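Local coordinates for exopolysaccharide biosynthesis protein (Pantoea stewartii subsp. stewartii DC283, PDB 6TGF) that modifies the glycan biofilm, probably by hydrolysing exopolysaccharide, with a trimeric, tailspike-like parallel beta-helix, at residues C283-G297 / V319-L332. Residues are numbered along the deposited sequence; the frame is centred on the assembly and turned at random.
Sequences CDFGEEQRRFFRISG and VFEVSARWVEISNL. With EDO (1,2-ethanediol), chain C.
V322 CG1 sits over the centre of one face of the F293 ring, 3.3 Å from its centroid. F320 has aliphatic carbon on both faces: I295 CD1 on one, V319 CG1 on the other. The F285 ring turns an edge to F320 CD1. These groups fill the interior of a parallel beta-helix, where 283-297 and 319-332 are matching parts of successive coils. Strands 292-296 and 327-330 run parallel, 3° apart. F293 CG is anti to the backbone N (chi1 -175°), which sends the ring across the coil to V322. The two side chains cross at about a right angle, whereas I295 and F320 come from opposite directions.

F292, R294, W326 and E328 share the other face of the sheet; the last three meet the second subunit. W326 CZ3 lies over one face of the R291 guanidinium, the two planes 64° apart. The W326 ring has R325 CG over one face and an ethanediol carbon at its edge. E328 OE2 accepts a hydrogen bond from G303 N of the second subunit. R294 hydrogen-bonds I269 O of its own chain and N301 OD1 of the second subunit.

One water accepts from S323 N (2.8 Å) and donates to F285 O. R290 NH1 also donates to F285 O, at 2.7 Å. S296 OG and S330 OG share a hydrogen bond of 3.0 Å.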
ATOM      1  N   CYS B 283      -3.719  -3.018  32.958  1.00 42.02           N
ATOM      2  CA  CYS B 283      -4.695  -1.895  32.938  1.00 43.15           C
ATOM      3  C   CYS B 283      -6.041  -2.405  32.411  1.00 44.27           C
ATOM      4  O   CYS B 283      -6.091  -2.824  31.238  1.00 44.30           O
ATOM      5  CB  CYS B 283      -4.195  -0.744  32.073  1.00 43.03           C
ATOM      6  SG  CYS B 283      -2.778   0.132  32.786  1.00 43.26           S
ATOM      7  N   ASP B 284      -7.081  -2.368  33.251  1.00 45.83           N
ATOM      8  CA  ASP B 284      -8.452  -2.840  32.920  1.00 47.08           C
ATOM      9  C   ASP B 284      -9.357  -1.626  32.671  1.00 47.80           C
ATOM     10  O   ASP B 284      -9.759  -0.977  33.654  1.00 47.82           O
ATOM     11  CB  ASP B 284      -9.000  -3.755  34.019  1.00 47.71           C
ATOM     12  CG  ASP B 284     -10.176  -4.617  33.585  1.00 48.19           C
ATOM     13  OD1 ASP B 284     -11.041  -4.108  32.841  1.00 48.03           O
ATOM     14  OD2 ASP B 284     -10.217  -5.796  33.993  1.00 48.82           O
ATOM     15  N   PHE B 285      -9.649  -1.338  31.398  1.00 49.10           N
ATOM     16  CA  PHE B 285     -10.667  -0.354  30.942  1.00 50.36           C
ATOM     17  C   PHE B 285     -11.895  -1.116  30.426  1.00 52.40           C
ATOM     18  O   PHE B 285     -12.516  -0.678  29.433  1.00 52.38           O
ATOM     19  CB  PHE B 285     -10.092   0.555  29.850  1.00 49.62           C
ATOM     20  CG  PHE B 285      -8.684   1.037  30.088  1.00 49.07           C
ATOM     21  CD1 PHE B 285      -8.419   2.032  31.016  1.00 48.87           C
ATOM     22  CD2 PHE B 285      -7.622   0.506  29.371  1.00 48.80           C
ATOM     23  CE1 PHE B 285      -7.124   2.480  31.225  1.00 48.57           C
ATOM     24  CE2 PHE B 285      -6.326   0.954  29.583  1.00 48.45           C
ATOM     25  CZ  PHE B 285      -6.081   1.942  30.508  1.00 48.34           C
ATOM     26  N   GLY B 286     -12.241  -2.221  31.096  1.00 54.87           N
ATOM     27  CA  GLY B 286     -13.167  -3.251  30.585  1.00 56.84           C
ATOM     28  C   GLY B 286     -14.616  -2.983  30.955  1.00 58.97           C
ATOM     29  O   GLY B 286     -14.877  -1.994  31.674  1.00 59.09           O
ATOM     30  N   GLU B 287     -15.513  -3.848  30.469  1.00 61.36           N
ATOM     31  CA  GLU B 287     -16.979  -3.861  30.734  1.00 63.36           C
ATOM     32  C   GLU B 287     -17.647  -2.660  30.052  1.00 63.67           C
ATOM     33  O   GLU B 287     -18.402  -2.893  29.087  1.00 64.43           O
ATOM     34  CB  GLU B 287     -17.274  -3.914  32.236  1.00 64.68           C
ATOM     35  CG  GLU B 287     -16.860  -5.228  32.883  1.00 65.57           C
ATOM     36  CD  GLU B 287     -15.411  -5.314  33.337  1.00 65.98           C
ATOM     37  OE1 GLU B 287     -14.868  -4.288  33.791  1.00 66.22           O
ATOM     38  OE2 GLU B 287     -14.832  -6.415  33.240  1.00 66.46           O
ATOM     39  N   GLU B 288     -17.390  -1.435  30.528  1.00 63.55           N
ATOM     40  CA  GLU B 288     -17.973  -0.191  29.950  1.00 63.57           C
ATOM     41  C   GLU B 288     -17.573  -0.084  28.472  1.00 62.80           C
ATOM     42  O   GLU B 288     -16.362  -0.050  28.186  1.00 62.86           O
ATOM     43  CB  GLU B 288     -17.540   1.060  30.722  1.00 64.12           C
ATOM     44  CG  GLU B 288     -18.577   1.542  31.726  1.00 64.93           C
ATOM     45  CD  GLU B 288     -18.905   3.025  31.675  1.00 65.17           C
ATOM     46  OE1 GLU B 288     -18.473   3.702  30.717  1.00 65.03           O
ATOM     47  OE2 GLU B 288     -19.600   3.501  32.594  1.00 65.56           O
ATOM     48  N   GLN B 289     -18.572  -0.039  27.586  1.00 62.53           N
ATOM     49  CA  GLN B 289     -18.411   0.056  26.109  1.00 61.72           C
ATOM     50  C   GLN B 289     -18.172   1.523  25.736  1.00 60.58           C
ATOM     51  O   GLN B 289     -19.041   2.356  26.054  1.00 60.89           O
ATOM     52  CB  GLN B 289     -19.661  -0.488  25.412  1.00 62.43           C
ATOM     53  CG  GLN B 289     -19.365  -1.393  24.227  1.00 62.61           C
ATOM     54  CD  GLN B 289     -20.618  -2.050  23.702  1.00 63.16           C
ATOM     55  OE1 GLN B 289     -21.153  -2.978  24.303  1.00 63.30           O
ATOM     56  NE2 GLN B 289     -21.094  -1.571  22.564  1.00 63.01           N
ATOM     57  N   ARG B 290     -17.039   1.822  25.093  1.00 59.48           N
ATOM     58  CA  ARG B 290     -16.635   3.199  24.699  1.00 58.76           C
ATOM     59  C   ARG B 290     -16.521   3.287  23.172  1.00 57.90           C
ATOM     60  O   ARG B 290     -16.653   2.243  22.506  1.00 57.45           O
ATOM     61  CB  ARG B 290     -15.318   3.573  25.383  1.00 58.36           C
ATOM     62  CG  ARG B 290     -15.416   3.636  26.900  1.00 58.61           C
ATOM     63  CD  ARG B 290     -14.101   4.067  27.509  1.00 58.81           C
ATOM     64  NE  ARG B 290     -14.067   3.955  28.960  1.00 59.11           N
ATOM     65  CZ  ARG B 290     -13.897   2.821  29.635  1.00 59.21           C
ATOM     66  NH1 ARG B 290     -13.759   1.670  28.998  1.00 59.15           N
ATOM     67  NH2 ARG B 290     -13.879   2.842  30.956  1.00 59.32           N
ATOM     68  N   ARG B 291     -16.306   4.497  22.651  1.00 57.42           N
ATOM     69  CA  ARG B 291     -16.136   4.774  21.199  1.00 57.09           C
ATOM     70  C   ARG B 291     -14.674   4.524  20.807  1.00 55.66           C
ATOM     71  O   ARG B 291     -14.440   3.721  19.883  1.00 55.45           O
ATOM     72  CB  ARG B 291     -16.537   6.215  20.866  1.00 57.76           C
ATOM     73  CG  ARG B 291     -18.039   6.462  20.811  1.00 58.86           C
ATOM     74  CD  ARG B 291     -18.616   6.585  19.410  1.00 59.59           C
ATOM     75  NE  ARG B 291     -17.960   7.592  18.582  1.00 60.03           N
ATOM     76  CZ  ARG B 291     -18.354   7.953  17.361  1.00 60.71           C
ATOM     77  NH1 ARG B 291     -19.418   7.395  16.806  1.00 61.16           N
ATOM     78  NH2 ARG B 291     -17.682   8.875  16.695  1.00 60.68           N
ATOM     79  N   PHE B 292     -13.739   5.177  21.503  1.00 54.20           N
ATOM     80  CA  PHE B 292     -12.305   5.281  21.125  1.00 53.23           C
ATOM     81  C   PHE B 292     -11.399   4.699  22.215  1.00 51.78           C
ATOM     82  O   PHE B 292     -11.658   4.916  23.417  1.00 51.84           O
ATOM     83  CB  PHE B 292     -11.928   6.745  20.880  1.00 54.00           C
ATOM     84  CG  PHE B 292     -11.765   7.126  19.431  1.00 54.86           C
ATOM     85  CD1 PHE B 292     -12.817   7.002  18.536  1.00 55.48           C
ATOM     86  CD2 PHE B 292     -10.558   7.626  18.966  1.00 55.18           C
ATOM     87  CE1 PHE B 292     -12.663   7.362  17.205  1.00 55.78           C
ATOM     88  CE2 PHE B 292     -10.406   7.986  17.636  1.00 55.57           C
ATOM     89  CZ  PHE B 292     -11.458   7.853  16.759  1.00 55.76           C
ATOM     90  N   PHE B 293     -10.357   3.982  21.782  1.00 49.95           N
ATOM     91  CA  PHE B 293      -9.120   3.707  22.559  1.00 48.50           C
ATOM     92  C   PHE B 293      -7.916   3.817  21.618  1.00 47.27           C
ATOM     93  O   PHE B 293      -7.717   2.913  20.787  1.00 46.90           O
ATOM     94  CB  PHE B 293      -9.150   2.331  23.229  1.00 48.32           C
ATOM     95  CG  PHE B 293      -7.965   2.075  24.127  1.00 48.11           C
ATOM     96  CD1 PHE B 293      -6.773   1.579  23.618  1.00 47.93           C
ATOM     97  CD2 PHE B 293      -8.033   2.354  25.482  1.00 47.99           C
ATOM     98  CE1 PHE B 293      -5.684   1.358  24.449  1.00 47.79           C
ATOM     99  CE2 PHE B 293      -6.945   2.133  26.311  1.00 47.88           C
ATOM    100  CZ  PHE B 293      -5.772   1.633  25.793  1.00 47.87           C
ATOM    101  N   ARG B 294      -7.150   4.902  21.741  1.00 46.17           N
ATOM    102  CA  ARG B 294      -5.856   5.091  21.037  1.00 45.38           C
ATOM    103  C   ARG B 294      -4.724   4.929  22.057  1.00 44.67           C
ATOM    104  O   ARG B 294      -4.886   5.380  23.205  1.00 44.35           O
ATOM    105  CB  ARG B 294      -5.803   6.458  20.347  1.00 45.49           C
ATOM    106  CG  ARG B 294      -4.455   6.787  19.722  1.00 45.53           C
ATOM    107  CD  ARG B 294      -4.395   8.215  19.222  1.00 45.79           C
ATOM    108  NE  ARG B 294      -3.074   8.576  18.717  1.00 45.94           N
ATOM    109  CZ  ARG B 294      -2.019   8.891  19.467  1.00 45.88           C
ATOM    110  NH1 ARG B 294      -2.100   8.890  20.788  1.00 45.95           N
ATOM    111  NH2 ARG B 294      -0.873   9.205  18.887  1.00 46.10           N
ATOM    112  N   ILE B 295      -3.631   4.285  21.646  1.00 44.18           N
ATOM    113  CA  ILE B 295      -2.382   4.156  22.450  1.00 44.06           C
ATOM    114  C   ILE B 295      -1.201   4.116  21.475  1.00 44.03           C
ATOM    115  O   ILE B 295      -1.257   3.328  20.511  1.00 44.18           O
ATOM    116  CB  ILE B 295      -2.460   2.934  23.392  1.00 43.97           C
ATOM    117  CG1 ILE B 295      -1.340   2.946  24.435  1.00 43.95           C
ATOM    118  CG2 ILE B 295      -2.493   1.624  22.620  1.00 44.14           C
ATOM    119  CD1 ILE B 295      -1.688   2.196  25.699  1.00 44.10           C
ATOM    120  N   SER B 296      -0.202   4.978  21.682  1.00 43.94           N
ATOM    121  CA  SER B 296       0.925   5.194  20.738  1.00 43.93           C
ATOM    122  C   SER B 296       2.216   5.497  21.502  1.00 44.45           C
ATOM    123  O   SER B 296       2.148   6.202  22.529  1.00 44.15           O
ATOM    124  CB  SER B 296       0.597   6.294  19.763  1.00 43.80           C
ATOM    125  OG  SER B 296       1.550   6.337  18.709  1.00 43.74           O
ATOM    126  N   GLY B 297       3.342   4.974  21.008  1.00 45.33           N
ATOM    127  CA  GLY B 297       4.700   5.340  21.455  1.00 46.45           C
ATOM    128  C   GLY B 297       5.212   6.559  20.711  1.00 47.69           C
ATOM    129  O   GLY B 297       4.492   7.050  19.818  1.00 47.89           O
ATOM    130  N   VAL B 319      -1.864  -6.637  29.045  1.00 37.47           N
ATOM    131  CA  VAL B 319      -1.359  -5.349  29.612  1.00 37.47           C
ATOM    132  C   VAL B 319      -2.484  -4.308  29.518  1.00 37.40           C
ATOM    133  O   VAL B 319      -2.588  -3.475  30.438  1.00 37.61           O
ATOM    134  CB  VAL B 319      -0.070  -4.867  28.912  1.00 37.35           C
ATOM    135  CG1 VAL B 319       0.405  -3.521  29.442  1.00 37.25           C
ATOM    136  CG2 VAL B 319       1.053  -5.889  29.015  1.00 37.59           C
ATOM    137  N   PHE B 320      -3.302  -4.372  28.459  1.00 37.37           N
ATOM    138  CA  PHE B 320      -4.456  -3.466  28.210  1.00 37.12           C
ATOM    139  C   PHE B 320      -5.721  -4.292  27.935  1.00 37.28           C
ATOM    140  O   PHE B 320      -5.753  -5.024  26.929  1.00 36.99           O
ATOM    141  CB  PHE B 320      -4.139  -2.521  27.049  1.00 36.76           C
ATOM    142  CG  PHE B 320      -2.850  -1.757  27.213  1.00 36.59           C
ATOM    143  CD1 PHE B 320      -2.676  -0.887  28.278  1.00 36.62           C
ATOM    144  CD2 PHE B 320      -1.809  -1.911  26.310  1.00 36.56           C
ATOM    145  CE1 PHE B 320      -1.489  -0.187  28.436  1.00 36.56           C
ATOM    146  CE2 PHE B 320      -0.624  -1.208  26.468  1.00 36.54           C
ATOM    147  CZ  PHE B 320      -0.466  -0.348  27.530  1.00 36.53           C
ATOM    148  N   GLU B 321      -6.723  -4.174  28.814  1.00 37.78           N
ATOM    149  CA  GLU B 321      -8.078  -4.773  28.657  1.00 38.25           C
ATOM    150  C   GLU B 321      -9.058  -3.669  28.249  1.00 38.21           C
ATOM    151  O   GLU B 321      -9.646  -3.037  29.146  1.00 38.39           O
ATOM    152  CB  GLU B 321      -8.535  -5.436  29.959  1.00 38.75           C
ATOM    153  CG  GLU B 321      -7.804  -6.725  30.274  1.00 39.24           C
ATOM    154  CD  GLU B 321      -8.295  -7.948  29.520  1.00 39.65           C
ATOM    155  OE1 GLU B 321      -9.077  -7.786  28.562  1.00 39.80           O
ATOM    156  OE2 GLU B 321      -7.895  -9.066  29.899  1.00 40.11           O
ATOM    157  N   VAL B 322      -9.223  -3.450  26.942  1.00 38.12           N
ATOM    158  CA  VAL B 322     -10.044  -2.339  26.374  1.00 38.04           C
ATOM    159  C   VAL B 322     -11.379  -2.904  25.879  1.00 38.18           C
ATOM    160  O   VAL B 322     -11.463  -4.123  25.639  1.00 38.27           O
ATOM    161  CB  VAL B 322      -9.293  -1.592  25.254  1.00 37.91           C
ATOM    162  CG1 VAL B 322      -7.918  -1.133  25.714  1.00 37.84           C
ATOM    163  CG2 VAL B 322      -9.178  -2.415  23.978  1.00 37.88           C
ATOM    164  N   SER B 323     -12.378  -2.029  25.747  1.00 38.34           N
ATOM    165  CA  SER B 323     -13.715  -2.314  25.164  1.00 38.60           C
ATOM    166  C   SER B 323     -14.194  -1.072  24.402  1.00 38.38           C
ATOM    167  O   SER B 323     -14.994  -0.299  24.967  1.00 38.45           O
ATOM    168  CB  SER B 323     -14.694  -2.739  26.229  1.00 39.07           C
ATOM    169  OG  SER B 323     -15.983  -2.957  25.674  1.00 39.47           O
ATOM    170  N   ALA B 324     -13.702  -0.894  23.170  1.00 38.05           N
ATOM    171  CA  ALA B 324     -13.973   0.271  22.295  1.00 37.92           C
ATOM    172  C   ALA B 324     -14.308  -0.199  20.874  1.00 37.75           C
ATOM    173  O   ALA B 324     -13.804  -1.264  20.466  1.00 37.47           O
ATOM    174  CB  ALA B 324     -12.780   1.195  22.300  1.00 37.69           C
ATOM    175  N   ARG B 325     -15.127   0.576  20.152  1.00 37.84           N
ATOM    176  CA  ARG B 325     -15.512   0.311  18.739  1.00 37.78           C
ATOM    177  C   ARG B 325     -14.302   0.572  17.832  1.00 37.44           C
ATOM    178  O   ARG B 325     -14.065  -0.242  16.921  1.00 37.19           O
ATOM    179  CB  ARG B 325     -16.709   1.172  18.324  1.00 38.10           C
ATOM    180  CG  ARG B 325     -17.213   0.894  16.913  1.00 38.32           C
ATOM    181  CD  ARG B 325     -18.568   1.513  16.627  1.00 38.63           C
ATOM    182  NE  ARG B 325     -19.016   1.339  15.250  1.00 38.79           N
ATOM    183  CZ  ARG B 325     -19.524   0.218  14.737  1.00 38.86           C
ATOM    184  NH1 ARG B 325     -19.643  -0.875  15.473  1.00 38.79           N
ATOM    185  NH2 ARG B 325     -19.905   0.193  13.470  1.00 38.89           N
ATOM    186  N   TRP B 326     -13.576   1.669  18.075  1.00 37.50           N
ATOM    187  CA  TRP B 326     -12.356   2.068  17.321  1.00 37.44           C
ATOM    188  C   TRP B 326     -11.128   1.959  18.230  1.00 36.99           C
ATOM    189  O   TRP B 326     -11.172   2.504  19.351  1.00 36.90           O
ATOM    190  CB  TRP B 326     -12.510   3.483  16.751  1.00 37.95           C
ATOM    191  CG  TRP B 326     -13.469   3.566  15.604  1.00 38.59           C
ATOM    192  CD1 TRP B 326     -13.218   3.263  14.297  1.00 38.75           C
ATOM    193  CD2 TRP B 326     -14.843   3.985  15.660  1.00 39.21           C
ATOM    194  NE1 TRP B 326     -14.338   3.460  13.537  1.00 39.18           N
ATOM    195  CE2 TRP B 326     -15.352   3.904  14.345  1.00 39.47           C
ATOM    196  CE3 TRP B 326     -15.691   4.418  16.686  1.00 39.61           C
ATOM    197  CZ2 TRP B 326     -16.668   4.243  14.036  1.00 40.03           C
ATOM    198  CZ3 TRP B 326     -16.992   4.752  16.378  1.00 40.13           C
ATOM    199  CH2 TRP B 326     -17.473   4.664  15.071  1.00 40.23           C
ATOM    200  N   VAL B 327     -10.080   1.276  17.755  1.00 36.66           N
ATOM    201  CA  VAL B 327      -8.804   1.041  18.494  1.00 36.25           C
ATOM    202  C   VAL B 327      -7.629   1.308  17.544  1.00 36.02           C
ATOM    203  O   VAL B 327      -7.664   0.805  16.404  1.00 35.63           O
ATOM    204  CB  VAL B 327      -8.745  -0.382  19.084  1.00 36.14           C
ATOM    205  CG1 VAL B 327      -7.429  -0.652  19.798  1.00 36.04           C
ATOM    206  CG2 VAL B 327      -9.915  -0.653  20.018  1.00 36.32           C
ATOM    207  N   GLU B 328      -6.638   2.075  18.010  1.00 36.16           N
ATOM    208  CA  GLU B 328      -5.369   2.369  17.288  1.00 36.13           C
ATOM    209  C   GLU B 328      -4.191   2.088  18.232  1.00 35.70           C
ATOM    210  O   GLU B 328      -4.111   2.750  19.288  1.00 35.67           O
ATOM    211  CB  GLU B 328      -5.356   3.816  16.788  1.00 36.69           C
ATOM    212  CG  GLU B 328      -6.569   4.185  15.947  1.00 37.38           C
ATOM    213  CD  GLU B 328      -6.582   5.603  15.396  1.00 38.12           C
ATOM    214  OE1 GLU B 328      -6.100   6.519  16.095  1.00 38.61           O
ATOM    215  OE2 GLU B 328      -7.078   5.790  14.265  1.00 38.79           O
ATOM    216  N   ILE B 329      -3.340   1.119  17.878  1.00 35.09           N
ATOM    217  CA  ILE B 329      -2.042   0.821  18.559  1.00 34.63           C
ATOM    218  C   ILE B 329      -0.916   1.070  17.552  1.00 34.16           C
ATOM    219  O   ILE B 329      -1.001   0.515  16.440  1.00 34.22           O
ATOM    220  CB  ILE B 329      -1.990  -0.624  19.097  1.00 34.72           C
ATOM    221  CG1 ILE B 329      -3.306  -1.056  19.748  1.00 34.95           C
ATOM    222  CG2 ILE B 329      -0.814  -0.794  20.047  1.00 34.79           C
ATOM    223  CD1 ILE B 329      -3.294  -2.481  20.256  1.00 35.13           C
ATOM    224  N   SER B 330       0.100   1.857  17.917  1.00 33.47           N
ATOM    225  CA  SER B 330       1.228   2.199  17.010  1.00 33.06           C
ATOM    226  C   SER B 330       2.495   2.559  17.793  1.00 32.61           C
ATOM    227  O   SER B 330       2.380   3.110  18.901  1.00 32.49           O
ATOM    228  CB  SER B 330       0.835   3.304  16.057  1.00 33.15           C
ATOM    229  OG  SER B 330       0.350   4.442  16.756  1.00 33.36           O
ATOM    230  N   ASN B 331       3.658   2.235  17.216  1.00 32.23           N
ATOM    231  CA  ASN B 331       5.005   2.682  17.664  1.00 32.02           C
ATOM    232  C   ASN B 331       5.317   2.121  19.056  1.00 31.76           C
ATOM    233  O   ASN B 331       5.833   2.886  19.890  1.00 31.78           O
ATOM    234  CB  ASN B 331       5.112   4.209  17.655  1.00 32.03           C
ATOM    235  CG  ASN B 331       4.614   4.829  16.369  1.00 31.94           C
ATOM    236  OD1 ASN B 331       4.895   4.327  15.284  1.00 31.82           O
ATOM    237  ND2 ASN B 331       3.874   5.920  16.482  1.00 32.03           N
ATOM    238  N   LEU B 332       5.051   0.834  19.290  1.00 31.51           N
ATOM    239  CA  LEU B 332       5.303   0.172  20.600  1.00 31.47           C
ATOM    240  C   LEU B 332       6.080  -1.132  20.397  1.00 31.78           C
ATOM    241  O   LEU B 332       5.684  -1.934  19.529  1.00 31.76           O
ATOM    242  CB  LEU B 332       3.966  -0.094  21.300  1.00 31.07           C
ATOM    243  CG  LEU B 332       3.230   1.145  21.806  1.00 30.80           C
ATOM    244  CD1 LEU B 332       1.814   0.794  22.232  1.00 30.65           C
ATOM    245  CD2 LEU B 332       3.982   1.801  22.954  1.00 30.88           C
TER
HETATM  246  C1  EDO C 805     -20.224   4.165  11.880  1.00 84.50           C
HETATM  247  O1  EDO C 805     -19.363   3.066  12.100  1.00 84.09           O
HETATM  248  C2  EDO C 805     -19.672   5.448  12.390  1.00 84.32           C
HETATM  249  O2  EDO C 805     -20.110   6.598  11.687  1.00 84.33           O
HETATM  250  O   HOH W   1     -11.947   0.391  27.029  1.00 31.07           O